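Local atomic coordinates of putative pyrroline carboxylate reductase (Streptococcus pyogenes, PDB entry 2AHR), a protein that probably catalyses the NAD(P)H-dependent reduction of 1-pyrroline-5-carboxylate to L-proline, the last step of proline biosynthesis. Residues V61-L66 / K83-S88. Numbering follows the deposited sequence.
Sequences VDLVIL and KQPIIS
Val64 illustrates how neighbouring parallel strands pair: its N donates to Pro85 O (3.1 Å), and its O accepts from Ile87 N (2.8 Å). Ile87 O then receives Leu66 N, a nearly straight bond of 174°. Gln84 NE2 reaches Val61 O at 3.1 Å, coming from above the carbonyl plane, and also bonds Ile58 O, while OE1 accepts Lys83 N. A chi1 of 61° sets CG against Leu63 N, and the bend at chi2 (-77°) turns the amide toward Val61; gripped at both ends, the buried amide is held in its rotation. Outward from the backbone, Ile65 and Ile87 lie side by side on one face, and Ile87 CD1 touches both Ile65 CG1 (3.8 Å) and Leu63 CD2 (3.7 Å). On the other face Leu66 CD1 leans across to Ile86 CG2 (3.7 Å), the Leu66 side chain also touches Phe73 and Leu77 of helix 73-77, and Val64 CG2 rests on the Gln84 amide. Strands 63-66 and 86-88, joined through that helix, form a beta-alpha-beta crossover of the Rossmann fold. The Ser88 side chain lies about 6 Å from the bound NADP. The chemistry implies an otherwise apolar strand pair that accommodates Gln84 at its start because backbone groups satisfy the amide.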
loop_
_atom_site.group_PDB
_atom_site.type_symbol
_atom_site.label_atom_id
_atom_site.label_comp_id
_atom_site.label_asym_id
_atom_site.label_seq_id
_atom_site.Cartn_x
_atom_site.Cartn_y
_atom_site.Cartn_z
ATOM N N VAL E 61 56.490 1.937 15.042
ATOM C CA VAL E 61 55.889 2.323 13.766
ATOM C C VAL E 61 55.892 3.846 13.507
ATOM O O VAL E 61 55.888 4.630 14.452
ATOM C CB VAL E 61 54.474 1.701 13.727
ATOM C CG1 VAL E 61 53.412 2.677 13.306
ATOM C CG2 VAL E 61 54.477 0.416 12.932
ATOM N N ASP E 62 55.921 4.260 12.237
ATOM C CA ASP E 62 55.895 5.700 11.869
ATOM C C ASP E 62 54.498 6.248 11.587
ATOM O O ASP E 62 54.302 7.464 11.505
ATOM C CB ASP E 62 56.751 5.974 10.630
ATOM C CG ASP E 62 58.147 5.422 10.754
ATOM O OD1 ASP E 62 59.008 6.107 11.354
ATOM O OD2 ASP E 62 58.379 4.306 10.245
ATOM N N LEU E 63 53.549 5.337 11.413
ATOM C CA LEU E 63 52.188 5.655 11.013
ATOM C C LEU E 63 51.320 4.471 11.382
ATOM O O LEU E 63 51.689 3.328 11.123
ATOM C CB LEU E 63 52.141 5.902 9.507
ATOM C CG LEU E 63 50.833 6.349 8.845
ATOM C CD1 LEU E 63 50.517 7.811 9.126
ATOM C CD2 LEU E 63 50.922 6.121 7.348
ATOM N N VAL E 64 50.179 4.743 12.005
ATOM C CA VAL E 64 49.203 3.705 12.346
ATOM C C VAL E 64 47.973 3.779 11.429
ATOM O O VAL E 64 47.497 4.870 11.080
ATOM C CB VAL E 64 48.773 3.821 13.826
ATOM C CG1 VAL E 64 47.535 2.975 14.125
ATOM C CG2 VAL E 64 49.934 3.435 14.744
ATOM N N ILE E 65 47.464 2.611 11.052
ATOM C CA ILE E 65 46.198 2.520 10.350
ATOM C C ILE E 65 45.234 1.707 11.210
ATOM O O ILE E 65 45.552 0.597 11.643
ATOM C CB ILE E 65 46.370 1.924 8.916
ATOM C CG1 ILE E 65 47.157 2.899 8.028
ATOM C CG2 ILE E 65 45.025 1.607 8.279
ATOM C CD1 ILE E 65 47.590 2.318 6.689
ATOM N N LEU E 66 44.060 2.278 11.463
ATOM C CA LEU E 66 43.033 1.607 12.238
ATOM C C LEU E 66 42.017 0.842 11.379
ATOM O O LEU E 66 41.243 1.441 10.626
ATOM C CB LEU E 66 42.305 2.616 13.137
ATOM C CG LEU E 66 43.125 3.285 14.243
ATOM C CD1 LEU E 66 42.319 4.427 14.886
ATOM C CD2 LEU E 66 43.546 2.260 15.291
ATOM N N LYS E 83 51.903 7.832 19.231
ATOM C CA LYS E 83 53.177 8.538 19.120
ATOM C C LYS E 83 53.468 8.985 17.682
ATOM O O LYS E 83 54.536 9.547 17.388
ATOM C CB LYS E 83 54.298 7.607 19.596
ATOM C CG LYS E 83 54.129 7.080 21.033
ATOM C CD LYS E 83 54.773 5.694 21.200
ATOM C CE LYS E 83 55.304 5.459 22.630
ATOM N NZ LYS E 83 54.261 5.510 23.722
ATOM N N GLN E 84 52.514 8.724 16.787
ATOM C CA GLN E 84 52.669 8.993 15.354
ATOM C C GLN E 84 51.322 9.356 14.742
ATOM O O GLN E 84 50.290 9.159 15.391
ATOM C CB GLN E 84 53.219 7.760 14.646
ATOM C CG GLN E 84 52.325 6.551 14.764
ATOM C CD GLN E 84 52.435 5.900 16.119
ATOM O OE1 GLN E 84 51.530 6.012 16.951
ATOM N NE2 GLN E 84 53.554 5.220 16.358
ATOM N N PRO E 85 51.320 9.865 13.485
ATOM C CA PRO E 85 50.036 10.129 12.823
ATOM C C PRO E 85 49.202 8.844 12.688
ATOM O O PRO E 85 49.752 7.744 12.608
ATOM C CB PRO E 85 50.455 10.658 11.444
ATOM C CG PRO E 85 51.843 11.186 11.644
ATOM C CD PRO E 85 52.460 10.226 12.618
ATOM N N ILE E 86 47.881 8.988 12.705
ATOM C CA ILE E 86 46.980 7.847 12.624
ATOM C C ILE E 86 45.976 8.053 11.489
ATOM O O ILE E 86 45.472 9.164 11.283
ATOM C CB ILE E 86 46.224 7.637 13.964
ATOM C CG1 ILE E 86 47.210 7.419 15.118
ATOM C CG2 ILE E 86 45.250 6.466 13.892
ATOM C CD1 ILE E 86 46.637 7.825 16.478
ATOM N N ILE E 87 45.701 6.968 10.758
ATOM C CA ILE E 87 44.653 6.936 9.746
ATOM C C ILE E 87 43.517 6.049 10.224
ATOM O O ILE E 87 43.722 4.866 10.531
ATOM C CB ILE E 87 45.171 6.396 8.385
ATOM C CG1 ILE E 87 46.357 7.227 7.867
ATOM C CG2 ILE E 87 44.035 6.339 7.345
ATOM C CD1 ILE E 87 47.229 6.476 6.838
ATOM N N SER E 88 42.321 6.627 10.280
ATOM C CA SER E 88 41.101 5.870 10.550
ATOM C C SER E 88 40.351 5.590 9.262
ATOM O O SER E 88 40.176 6.490 8.414
ATOM C CB SER E 88 40.197 6.631 11.534
ATOM O OG SER E 88 38.909 6.031 11.666
#